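Local coordinates for protein DspB (Aggregatibacter actinomycetemcomitans, PDB 1YHT) that acts as a biofilm-releasing family 20 glycoside hydrolase, probably cleaving the β-1,6-linked N-acetylglucosamine polymer of the biofilm matrix, at residues F49-F54 against R214-G219; E166-F171 against Q176-G181; L115-H120 against I196-K201; T235-D240 against Y276-P281. One frame throughout, in Å; residues are numbered along the deposited sequence.

How the interactions relate
From the N terminus, strand 49-53 comes first, and its contact with residues 214-219 (interaction 1) closes the longest loop, bringing together two barrel strands that are not neighbours. Inside that loop lies interaction 3, which joins the end of strand 110-117 to helix 192-208. Nested deeper still is interaction 2, a short closure in which helix 154-171 turns back onto strand 177-181. Interaction 4 follows in series: residues 235-240 meet residues 276-281 after interaction 1 has closed. No two loops cross. The sheet unites all four, with strand 177-181 lying between 110-117 and 212-216, and strand 233-236 flanking 212-216.

Interaction 1: F49-F54 against R214-G219; sequences FLHLHF and RMWNDG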
# COMPACT_ATOMS: atom_id res chain seq x y z
N PHE A 49 11.17 5.19 -4.92
CA PHE A 49 9.82 4.73 -5.22
C PHE A 49 8.71 5.49 -4.55
O PHE A 49 8.86 6.10 -3.47
CB PHE A 49 9.68 3.20 -5.02
CG PHE A 49 9.58 2.75 -3.59
CD1 PHE A 49 8.36 2.78 -2.93
CD2 PHE A 49 10.68 2.19 -2.93
CE1 PHE A 49 8.21 2.29 -1.64
CE2 PHE A 49 10.57 1.68 -1.62
CZ PHE A 49 9.36 1.76 -0.95
N LEU A 50 7.57 5.44 -5.24
CA LEU A 50 6.27 5.90 -4.73
C LEU A 50 5.28 4.72 -4.85
O LEU A 50 4.91 4.31 -5.96
CB LEU A 50 5.79 7.11 -5.54
CG LEU A 50 4.36 7.63 -5.18
CD1 LEU A 50 4.23 7.99 -3.75
CD2 LEU A 50 4.07 8.88 -6.03
N HIS A 51 4.95 4.15 -3.70
CA HIS A 51 3.95 3.09 -3.51
C HIS A 51 2.58 3.75 -3.38
O HIS A 51 2.25 4.43 -2.38
CB HIS A 51 4.43 2.25 -2.30
CG HIS A 51 3.46 1.22 -1.76
ND1 HIS A 51 3.77 0.48 -0.63
CD2 HIS A 51 2.21 0.85 -2.13
CE1 HIS A 51 2.74 -0.30 -0.34
NE2 HIS A 51 1.77 -0.08 -1.21
N LEU A 52 1.78 3.56 -4.42
CA LEU A 52 0.50 4.25 -4.56
C LEU A 52 -0.63 3.38 -4.13
O LEU A 52 -1.07 2.47 -4.87
CB LEU A 52 0.26 4.70 -5.99
CG LEU A 52 -0.76 5.84 -6.14
CD1 LEU A 52 -0.23 7.15 -5.51
CD2 LEU A 52 -1.13 6.06 -7.60
N HIS A 53 -1.12 3.66 -2.91
CA HIS A 53 -2.25 2.93 -2.31
C HIS A 53 -3.53 3.64 -2.71
O HIS A 53 -4.04 4.47 -1.95
CB HIS A 53 -2.05 2.87 -0.78
CG HIS A 53 -3.04 1.99 -0.06
ND1 HIS A 53 -2.77 0.67 0.25
CD2 HIS A 53 -4.28 2.24 0.41
CE1 HIS A 53 -3.81 0.15 0.88
NE2 HIS A 53 -4.74 1.09 0.99
N PHE A 54 -4.04 3.31 -3.90
CA PHE A 54 -5.18 4.01 -4.56
C PHE A 54 -6.53 3.32 -4.40
O PHE A 54 -7.55 3.85 -4.83
CB PHE A 54 -4.91 4.26 -6.07
CG PHE A 54 -4.74 3.01 -6.88
CD1 PHE A 54 -5.84 2.30 -7.37
CD2 PHE A 54 -3.49 2.53 -7.15
CE1 PHE A 54 -5.67 1.14 -8.06
CE2 PHE A 54 -3.33 1.36 -7.85
CZ PHE A 54 -4.43 0.68 -8.32
N ARG A 214 5.08 -7.23 -4.51
CA ARG A 214 5.17 -6.74 -3.14
C ARG A 214 3.90 -7.14 -2.39
O ARG A 214 2.79 -7.23 -2.96
CB ARG A 214 5.43 -5.23 -3.10
CG ARG A 214 6.81 -4.85 -3.59
CD ARG A 214 7.81 -4.51 -2.47
NE ARG A 214 9.17 -4.41 -3.01
CZ ARG A 214 9.78 -3.30 -3.41
NH1 ARG A 214 9.22 -2.10 -3.27
NH2 ARG A 214 11.00 -3.38 -3.97
N MET A 215 4.07 -7.40 -1.10
CA MET A 215 2.98 -7.85 -0.25
C MET A 215 3.18 -7.49 1.22
O MET A 215 4.29 -7.56 1.71
CB MET A 215 2.87 -9.38 -0.38
CG MET A 215 1.64 -9.91 0.18
SD MET A 215 1.56 -11.73 -0.04
CE MET A 215 2.67 -12.19 1.25
N TRP A 216 2.08 -7.13 1.92
CA TRP A 216 2.09 -6.85 3.35
C TRP A 216 2.43 -8.16 4.11
O TRP A 216 2.18 -9.26 3.60
CB TRP A 216 0.73 -6.27 3.82
CG TRP A 216 0.36 -4.92 3.24
CD1 TRP A 216 -0.70 -4.64 2.44
CD2 TRP A 216 1.06 -3.68 3.44
NE1 TRP A 216 -0.71 -3.29 2.13
CE2 TRP A 216 0.35 -2.69 2.72
CE3 TRP A 216 2.16 -3.31 4.21
CZ2 TRP A 216 0.74 -1.35 2.72
CZ3 TRP A 216 2.54 -2.01 4.23
CH2 TRP A 216 1.83 -1.01 3.47
N ASN A 217 3.02 -8.06 5.31
CA ASN A 217 3.45 -9.30 6.02
C ASN A 217 2.38 -10.11 6.75
O ASN A 217 2.68 -11.15 7.28
CB ASN A 217 4.57 -9.00 7.02
CG ASN A 217 4.11 -8.13 8.15
OD1 ASN A 217 3.92 -6.94 7.97
ND2 ASN A 217 3.91 -8.73 9.33
N ASP A 218 1.14 -9.64 6.78
CA ASP A 218 0.15 -10.11 7.72
C ASP A 218 -0.10 -11.63 7.62
O ASP A 218 -0.35 -12.28 8.65
CB ASP A 218 -1.20 -9.41 7.54
CG ASP A 218 -1.12 -7.92 7.59
OD1 ASP A 218 -2.01 -7.32 8.22
OD2 ASP A 218 -0.20 -7.34 6.96
N GLY A 219 -0.06 -12.16 6.40
CA GLY A 219 -0.38 -13.56 6.15
C GLY A 219 0.77 -14.50 6.24
O GLY A 219 0.63 -15.66 5.94
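His51 and Trp216 meet inside the barrel through their rings, CE1 of His51 lying 3.8 Å from CZ2 of Trp216. The rings meet obliquely, planes at 37°, and the centroid of the imidazole is 5.6 Å from that of the six-membered indole ring. With CG anti to the backbone N (chi1 170°), His51 sends its imidazole across the interior toward the indole. A flat, polar-edged ring suits this place, because it can pack against an aromatic neighbour while its nitrogens serve as hydrogen-bonding groups.

A second, looser contact is of the cation-pi kind. Arg214 NH1 lies over one face of the Phe49 ring, 4.3 Å from CE2 of Phe49, but CZ of Arg214 is 5.7 Å from the ring centroid and any attraction is weak. The main charge partner of Arg214 is Glu233, which forms a salt bridge with NE.

No hydrogen bond links the two segments directly; the polar connection runs through Glu114, which receives both His51 NE2 and Trp216 NE1, while His51 ND1 bonds to the Tyr272 hydroxyl. Strand 49-53 lies between strands 18-24 and 110-117, strand 212-216 between 177-181 and 233-236, and these side chains meet in the interior between them, where His179 of strand 177-181 stacks on His51.

Interaction 2: E166-F171 against Q176-G181; sequences EVIDIF and QHFHIG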
# COMPACT_ATOMS: atom_id res chain seq x y z
N GLU A 166 -5.31 -4.43 -16.20
CA GLU A 166 -5.63 -3.04 -16.48
C GLU A 166 -4.70 -2.08 -15.72
O GLU A 166 -4.18 -1.11 -16.30
CB GLU A 166 -7.08 -2.78 -16.10
CG GLU A 166 -7.49 -1.35 -16.44
CD GLU A 166 -8.94 -1.06 -16.11
OE1 GLU A 166 -9.20 -0.65 -14.97
OE2 GLU A 166 -9.77 -1.21 -17.01
N VAL A 167 -4.50 -2.34 -14.44
CA VAL A 167 -3.61 -1.50 -13.59
C VAL A 167 -2.17 -1.54 -14.11
O VAL A 167 -1.50 -0.51 -14.27
CB VAL A 167 -3.73 -1.89 -12.13
CG1 VAL A 167 -2.64 -1.21 -11.31
CG2 VAL A 167 -5.10 -1.52 -11.58
N ILE A 168 -1.73 -2.73 -14.49
CA ILE A 168 -0.42 -2.89 -15.13
C ILE A 168 -0.30 -2.08 -16.41
O ILE A 168 0.68 -1.35 -16.62
CB ILE A 168 -0.14 -4.40 -15.38
CG1 ILE A 168 0.05 -5.08 -14.05
CG2 ILE A 168 1.11 -4.62 -16.26
CD1 ILE A 168 0.10 -6.56 -14.09
N ASP A 169 -1.32 -2.15 -17.26
CA ASP A 169 -1.35 -1.35 -18.50
C ASP A 169 -1.31 0.17 -18.25
O ASP A 169 -0.62 0.92 -18.96
CB ASP A 169 -2.60 -1.64 -19.31
CG ASP A 169 -2.55 -3.00 -19.99
OD1 ASP A 169 -1.48 -3.62 -20.05
OD2 ASP A 169 -3.58 -3.43 -20.50
N ILE A 170 -2.03 0.62 -17.25
CA ILE A 170 -2.05 2.04 -16.85
C ILE A 170 -0.66 2.56 -16.40
O ILE A 170 -0.22 3.58 -16.87
CB ILE A 170 -3.07 2.27 -15.73
CG1 ILE A 170 -4.51 2.10 -16.24
CG2 ILE A 170 -2.96 3.68 -15.13
CD1 ILE A 170 -5.57 2.01 -15.05
N PHE A 171 0.02 1.84 -15.51
CA PHE A 171 1.32 2.27 -15.00
C PHE A 171 2.46 1.98 -15.99
O PHE A 171 3.49 2.68 -16.00
CB PHE A 171 1.59 1.69 -13.60
CG PHE A 171 0.72 2.32 -12.55
CD1 PHE A 171 1.18 3.42 -11.81
CD2 PHE A 171 -0.59 1.93 -12.39
CE1 PHE A 171 0.36 4.07 -10.89
CE2 PHE A 171 -1.45 2.59 -11.48
CZ PHE A 171 -0.98 3.62 -10.73
N GLN A 176 8.16 -1.58 -11.82
CA GLN A 176 8.77 -2.91 -11.84
C GLN A 176 8.27 -3.87 -10.76
O GLN A 176 8.62 -5.08 -10.76
CB GLN A 176 10.30 -2.76 -11.75
CG GLN A 176 10.86 -2.14 -13.03
CD GLN A 176 10.71 -0.64 -13.07
OE1 GLN A 176 11.11 0.05 -12.13
NE2 GLN A 176 10.13 -0.13 -14.13
N HIS A 177 7.39 -3.34 -9.89
CA HIS A 177 6.81 -4.10 -8.81
C HIS A 177 5.34 -3.76 -8.75
O HIS A 177 4.97 -2.59 -8.94
CB HIS A 177 7.43 -3.71 -7.46
CG HIS A 177 8.91 -3.91 -7.39
ND1 HIS A 177 9.80 -3.02 -7.94
CD2 HIS A 177 9.65 -4.90 -6.84
CE1 HIS A 177 11.04 -3.46 -7.74
NE2 HIS A 177 10.97 -4.60 -7.08
N PHE A 178 4.54 -4.74 -8.37
CA PHE A 178 3.10 -4.53 -8.17
C PHE A 178 2.78 -5.05 -6.78
O PHE A 178 3.13 -6.18 -6.44
CB PHE A 178 2.35 -5.30 -9.28
CG PHE A 178 0.87 -5.10 -9.31
CD1 PHE A 178 0.27 -4.47 -10.40
CD2 PHE A 178 0.08 -5.61 -8.34
CE1 PHE A 178 -1.12 -4.32 -10.48
CE2 PHE A 178 -1.33 -5.47 -8.40
CZ PHE A 178 -1.92 -4.81 -9.48
N HIS A 179 2.06 -4.24 -6.00
CA HIS A 179 1.77 -4.58 -4.63
C HIS A 179 0.37 -5.20 -4.57
O HIS A 179 -0.62 -4.55 -4.94
CB HIS A 179 1.93 -3.35 -3.74
CG HIS A 179 2.09 -3.65 -2.28
ND1 HIS A 179 1.14 -4.34 -1.55
CD2 HIS A 179 3.10 -3.37 -1.42
CE1 HIS A 179 1.55 -4.45 -0.30
NE2 HIS A 179 2.71 -3.83 -0.18
N ILE A 180 0.32 -6.45 -4.12
CA ILE A 180 -0.92 -7.21 -4.03
C ILE A 180 -1.67 -7.11 -2.69
O ILE A 180 -2.71 -7.80 -2.46
CB ILE A 180 -0.71 -8.73 -4.42
CG1 ILE A 180 0.15 -9.46 -3.39
CG2 ILE A 180 -0.16 -8.81 -5.87
CD1 ILE A 180 0.22 -10.93 -3.55
N GLY A 181 -1.23 -6.20 -1.84
CA GLY A 181 -1.88 -5.98 -0.58
C GLY A 181 -1.62 -7.11 0.38
O GLY A 181 -0.44 -7.43 0.66
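Where helix 154-171 turns back into strand 177-181, on the outer layer of the barrel wall, Val167 and Ile168 grip the ring of Phe178. CG1 of Val167 comes within 3.6 Å of CE1 of Phe178, and CG1 of Ile168 within 3.7 Å of CD1 of Phe178. Both aliphatic chains run at about a right angle to the phenylalanine, and the two groups straddle its CD1-CE1 edge obliquely, from either side of the ring plane, both coming near CE1. Phe178 reaches the helix because CG stands anti to its backbone N (chi1 -174°), which extends the ring away from the strand. Branched side chains suit the helix here: a Val167 methyl and an Ile168 methylene flank one ring edge.

Strands 110-117 and 177-181 are parallel neighbours, and the chain between them carries helices 122-132 and 134-140 before helix 154-171, which packs against the outside of the sheet in a β-α-β crossover of the TIM barrel. Pro113 of strand 110-117 and Leu206 of helix 192-208 also touch Phe178.

On the interior side of the same strand, the backbone N of Gly181 donates to ND1 of His179 over 3.0 Å at an angle of 151°, in the plane of the imidazole. This bond, with that of His179 NE2 to Thr235 OG1 and stacking on His51, helps fix the ring's rotation. Gly181 has positive phi, a conformation glycine adopts readily.

Interaction 3: L115-H120 against I196-K201; sequences LDSPNH and ITYANK
Ser117 and Tyr198 are joined by a single short hydrogen bond, OH of Tyr198 donating to OG of Ser117 over 2.6 Å. It ties the end of strand 110-117 in the TIM barrel to helix 192-208, which covers the outside of the wall. The serine oxygen approaches at the edge of the phenol, close to the ring plane, where a phenolic O-H most naturally points, and CB of Ser117 lies 3.5 Å from OH of Tyr198. The bond gives each buried hydroxyl a partner. Tyrosine suits the helix because its length bridges a wide gap: the backbones stay far apart, with 9.6 Å between CA of Ser117 and CA of Ala199, the nearest such pair. The helix side chain extends toward the strand with CG anti to the backbone N (chi1 175°).

Further out, Met160 of helix 154-171 touches both Tyr198 and Leu115, while Ala199 packs on Ile180 of strand 177-181. The small alanine probably allows the helix to approach Ile180. Ser117 is followed by a cis peptide bond to Pro118, which turns the chain out of the strand. Just before the serine, OD1 of Asp116 accepts a hydrogen bond from the backbone N of Gly182.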
# COMPACT_ATOMS: atom_id res chain seq x y z
N LEU A 115 -3.05 -2.82 -5.51
CA LEU A 115 -4.44 -3.23 -5.63
C LEU A 115 -4.68 -4.20 -4.48
O LEU A 115 -4.33 -5.35 -4.56
CB LEU A 115 -4.66 -3.89 -7.00
CG LEU A 115 -6.11 -4.14 -7.43
CD1 LEU A 115 -6.82 -2.83 -7.69
CD2 LEU A 115 -6.16 -5.07 -8.64
N ASP A 116 -5.23 -3.68 -3.38
CA ASP A 116 -5.29 -4.43 -2.15
C ASP A 116 -6.44 -5.47 -2.23
O ASP A 116 -7.49 -5.24 -2.85
CB ASP A 116 -5.46 -3.49 -0.93
CG ASP A 116 -5.05 -4.13 0.38
OD1 ASP A 116 -4.89 -5.38 0.43
OD2 ASP A 116 -4.94 -3.36 1.38
N SER A 117 -6.15 -6.62 -1.65
CA SER A 117 -7.07 -7.75 -1.54
C SER A 117 -6.43 -8.74 -0.58
O SER A 117 -5.22 -8.66 -0.31
CB SER A 117 -7.38 -8.38 -2.89
OG SER A 117 -6.43 -9.36 -3.29
N PRO A 118 -7.24 -9.68 -0.03
CA PRO A 118 -8.67 -9.88 -0.23
C PRO A 118 -9.60 -8.95 0.52
O PRO A 118 -10.79 -8.94 0.22
CB PRO A 118 -8.90 -11.32 0.31
CG PRO A 118 -7.86 -11.54 1.26
CD PRO A 118 -6.66 -10.69 0.86
N ASN A 119 -9.08 -8.22 1.51
CA ASN A 119 -9.86 -7.21 2.24
C ASN A 119 -9.56 -5.82 1.63
O ASN A 119 -8.98 -5.75 0.53
CB ASN A 119 -9.57 -7.36 3.76
CG ASN A 119 -10.78 -7.01 4.67
OD1 ASN A 119 -11.36 -7.89 5.38
ND2 ASN A 119 -11.15 -5.73 4.68
N HIS A 120 -9.93 -4.73 2.31
CA HIS A 120 -9.55 -3.38 1.90
C HIS A 120 -9.89 -3.13 0.41
O HIS A 120 -9.12 -2.54 -0.36
CB HIS A 120 -8.07 -3.14 2.23
CG HIS A 120 -7.81 -2.92 3.69
ND1 HIS A 120 -8.20 -1.77 4.35
CD2 HIS A 120 -7.21 -3.71 4.63
CE1 HIS A 120 -7.86 -1.87 5.63
NE2 HIS A 120 -7.24 -3.02 5.82
N ILE A 196 -2.07 -18.63 0.86
CA ILE A 196 -0.79 -18.99 0.23
C ILE A 196 -1.02 -19.27 -1.24
O ILE A 196 -0.29 -18.75 -2.12
CB ILE A 196 -0.19 -20.26 0.85
CG1 ILE A 196 0.03 -20.07 2.36
CG2 ILE A 196 1.08 -20.70 0.12
CD1 ILE A 196 0.65 -18.83 2.74
N THR A 197 -2.03 -20.08 -1.51
CA THR A 197 -2.38 -20.45 -2.86
C THR A 197 -2.74 -19.22 -3.70
O THR A 197 -2.33 -19.10 -4.86
CB THR A 197 -3.55 -21.46 -2.84
OG1 THR A 197 -3.18 -22.57 -2.01
CG2 THR A 197 -3.90 -21.93 -4.21
N TYR A 198 -3.55 -18.36 -3.13
CA TYR A 198 -4.05 -17.15 -3.80
C TYR A 198 -2.86 -16.21 -4.09
O TYR A 198 -2.67 -15.75 -5.19
CB TYR A 198 -5.08 -16.48 -2.87
CG TYR A 198 -5.65 -15.14 -3.33
CD1 TYR A 198 -6.57 -15.07 -4.39
CD2 TYR A 198 -5.27 -13.94 -2.70
CE1 TYR A 198 -7.08 -13.84 -4.82
CE2 TYR A 198 -5.77 -12.70 -3.15
CZ TYR A 198 -6.69 -12.66 -4.20
OH TYR A 198 -7.21 -11.45 -4.64
N ALA A 199 -2.06 -15.93 -3.07
CA ALA A 199 -0.95 -14.98 -3.22
C ALA A 199 0.08 -15.56 -4.21
O ALA A 199 0.61 -14.83 -5.05
CB ALA A 199 -0.31 -14.68 -1.88
N ASN A 200 0.33 -16.86 -4.14
CA ASN A 200 1.24 -17.47 -5.09
C ASN A 200 0.71 -17.31 -6.52
O ASN A 200 1.47 -16.95 -7.41
CB ASN A 200 1.52 -18.95 -4.75
CG ASN A 200 2.56 -19.11 -3.66
OD1 ASN A 200 3.28 -18.17 -3.33
ND2 ASN A 200 2.68 -20.34 -3.11
N LYS A 201 -0.58 -17.51 -6.72
CA LYS A 201 -1.16 -17.42 -8.08
C LYS A 201 -1.00 -16.02 -8.67
O LYS A 201 -0.67 -15.84 -9.87
CB LYS A 201 -2.62 -17.87 -8.11
CG LYS A 201 -2.77 -19.38 -8.20
CD LYS A 201 -4.21 -19.81 -8.04
CE LYS A 201 -4.38 -21.31 -8.31
NZ LYS A 201 -5.83 -21.67 -8.34

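Interaction 4: T235-D240 against Y276-P281; sequences TYWSYD and YLYIVP. With ACY (acetic acid), chain B.
The Trp237 indole, set just after strand 233-236 at the mouth of the TIM barrel, has the hydroxyl end of Tyr278 and an acetic acid on one side and its chain neighbour Ser238 on the other. Atom O of the acetic acid stands 3.1 Å above one face, displaced toward the rim, and CB of Ser238 lies 3.6 Å from the plane on the opposite face. The six-membered ring of Trp237 and the ring of Tyr278 are almost parallel, with planes at 6°, yet slid so far apart that they scarcely overlap. CE3 of Trp237 and CE2 of Tyr278 touch at 3.6 Å. At the edge of the Tyr278 ring, near its plane, sits the same acetic acid oxygen.

Tyr278, the first residue to leave helical conformation after helix 274-277, suits this place because it is both flat and polar: its hydroxyl donates a 2.7 Å hydrogen bond from OH of Tyr278 to O of the acetic acid. Trp237 contributes a broad apolar wall, held in rotation by the bond of NE1 to OD2 of Asp218. Trp330 meets Tyr278 edge-to-face, and Trp216 also lies close to the acetic acid. The ligand probably came from the crystallisation liquor, but its place is consistent with the acetamido pocket of family 20 enzymes. The tyrosine hydroxyl is also packed closely against the tryptophan stem, OH of Tyr278 being 3.1 Å from CB of Trp237.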
# COMPACT_ATOMS: atom_id res chain seq x y z
N THR A 235 6.60 -6.03 2.45
CA THR A 235 6.50 -4.73 3.14
C THR A 235 6.01 -4.96 4.57
O THR A 235 4.81 -5.17 4.81
CB THR A 235 5.60 -3.70 2.32
OG1 THR A 235 4.28 -4.19 2.08
CG2 THR A 235 6.23 -3.46 1.01
N TYR A 236 6.96 -4.98 5.51
CA TYR A 236 6.77 -5.45 6.89
C TYR A 236 6.44 -4.30 7.82
O TYR A 236 7.34 -3.51 8.20
CB TYR A 236 8.03 -6.19 7.42
CG TYR A 236 7.72 -7.12 8.58
CD1 TYR A 236 7.70 -8.51 8.40
CD2 TYR A 236 7.35 -6.63 9.83
CE1 TYR A 236 7.34 -9.40 9.45
CE2 TYR A 236 7.02 -7.49 10.87
CZ TYR A 236 7.04 -8.89 10.69
OH TYR A 236 6.68 -9.76 11.75
N TRP A 237 5.17 -4.20 8.20
CA TRP A 237 4.68 -3.04 8.93
C TRP A 237 4.47 -3.22 10.44
O TRP A 237 4.61 -2.27 11.20
CB TRP A 237 3.42 -2.49 8.31
CG TRP A 237 2.20 -3.31 8.43
CD1 TRP A 237 1.88 -4.42 7.72
CD2 TRP A 237 1.11 -3.08 9.31
NE1 TRP A 237 0.66 -4.89 8.09
CE2 TRP A 237 0.16 -4.09 9.08
CE3 TRP A 237 0.83 -2.10 10.27
CZ2 TRP A 237 -1.06 -4.15 9.75
CZ3 TRP A 237 -0.39 -2.15 10.95
CH2 TRP A 237 -1.32 -3.17 10.69
N SER A 238 4.10 -4.44 10.83
CA SER A 238 3.89 -4.75 12.24
C SER A 238 3.93 -6.27 12.45
O SER A 238 3.41 -7.04 11.63
CB SER A 238 2.53 -4.23 12.66
OG SER A 238 2.33 -4.39 14.05
N TYR A 239 4.50 -6.69 13.58
CA TYR A 239 4.47 -8.09 14.01
C TYR A 239 3.05 -8.55 14.32
O TYR A 239 2.74 -9.73 14.19
CB TYR A 239 5.34 -8.24 15.27
CG TYR A 239 6.06 -9.57 15.53
CD1 TYR A 239 7.00 -9.64 16.55
CD2 TYR A 239 5.78 -10.74 14.81
CE1 TYR A 239 7.68 -10.80 16.84
CE2 TYR A 239 6.46 -11.95 15.12
CZ TYR A 239 7.40 -11.95 16.16
OH TYR A 239 8.12 -13.07 16.49
N ASP A 240 2.18 -7.64 14.74
CA ASP A 240 0.89 -8.04 15.31
C ASP A 240 -0.31 -7.22 14.88
O ASP A 240 -1.41 -7.28 15.50
CB ASP A 240 1.03 -8.08 16.84
CG ASP A 240 1.50 -6.74 17.43
OD1 ASP A 240 1.31 -5.68 16.77
OD2 ASP A 240 2.05 -6.77 18.56
N TYR A 276 7.32 4.17 13.80
CA TYR A 276 8.11 5.33 13.32
C TYR A 276 7.74 5.84 11.92
O TYR A 276 8.02 6.99 11.57
CB TYR A 276 9.59 4.97 13.29
CG TYR A 276 10.20 4.91 14.66
CD1 TYR A 276 10.39 6.09 15.39
CD2 TYR A 276 10.56 3.69 15.25
CE1 TYR A 276 10.94 6.07 16.64
CE2 TYR A 276 11.15 3.66 16.53
CZ TYR A 276 11.32 4.85 17.21
OH TYR A 276 11.86 4.87 18.47
N LEU A 277 7.18 4.94 11.12
CA LEU A 277 7.07 5.17 9.70
C LEU A 277 5.65 5.30 9.17
O LEU A 277 5.49 5.53 7.98
CB LEU A 277 7.84 4.09 8.94
CG LEU A 277 9.29 3.86 9.35
CD1 LEU A 277 9.89 2.76 8.54
CD2 LEU A 277 10.18 5.09 9.24
N TYR A 278 4.65 5.18 10.03
CA TYR A 278 3.27 5.55 9.68
C TYR A 278 2.99 6.93 10.23
O TYR A 278 3.34 7.22 11.38
CB TYR A 278 2.24 4.60 10.30
CG TYR A 278 2.01 3.31 9.57
CD1 TYR A 278 2.95 2.78 8.67
CD2 TYR A 278 0.87 2.56 9.84
CE1 TYR A 278 2.72 1.61 8.03
CE2 TYR A 278 0.67 1.34 9.22
CZ TYR A 278 1.57 0.89 8.30
OH TYR A 278 1.30 -0.31 7.63
N ILE A 279 2.37 7.77 9.40
CA ILE A 279 1.77 8.99 9.88
C ILE A 279 0.32 9.02 9.39
O ILE A 279 0.03 8.66 8.23
CB ILE A 279 2.62 10.29 9.52
CG1 ILE A 279 1.99 11.52 10.15
CG2 ILE A 279 2.74 10.46 8.00
CD1 ILE A 279 2.98 12.69 10.32
N VAL A 280 -0.59 9.46 10.27
CA VAL A 280 -2.00 9.57 9.98
C VAL A 280 -2.44 11.04 10.19
O VAL A 280 -2.92 11.45 11.26
CB VAL A 280 -2.85 8.56 10.85
CG1 VAL A 280 -4.26 8.42 10.32
CG2 VAL A 280 -2.15 7.14 10.89
N PRO A 281 -2.25 11.85 9.15
CA PRO A 281 -2.55 13.25 9.36
C PRO A 281 -3.99 13.53 9.75
O PRO A 281 -4.96 12.95 9.23
CB PRO A 281 -2.20 13.89 8.01
CG PRO A 281 -1.18 12.94 7.43
CD PRO A 281 -1.71 11.60 7.81
C ACY B . -1.78 -1.87 6.94
O ACY B . -1.28 -1.18 7.84
OXT ACY B . -2.98 -2.25 6.95
CH3 ACY B . -0.90 -2.22 5.79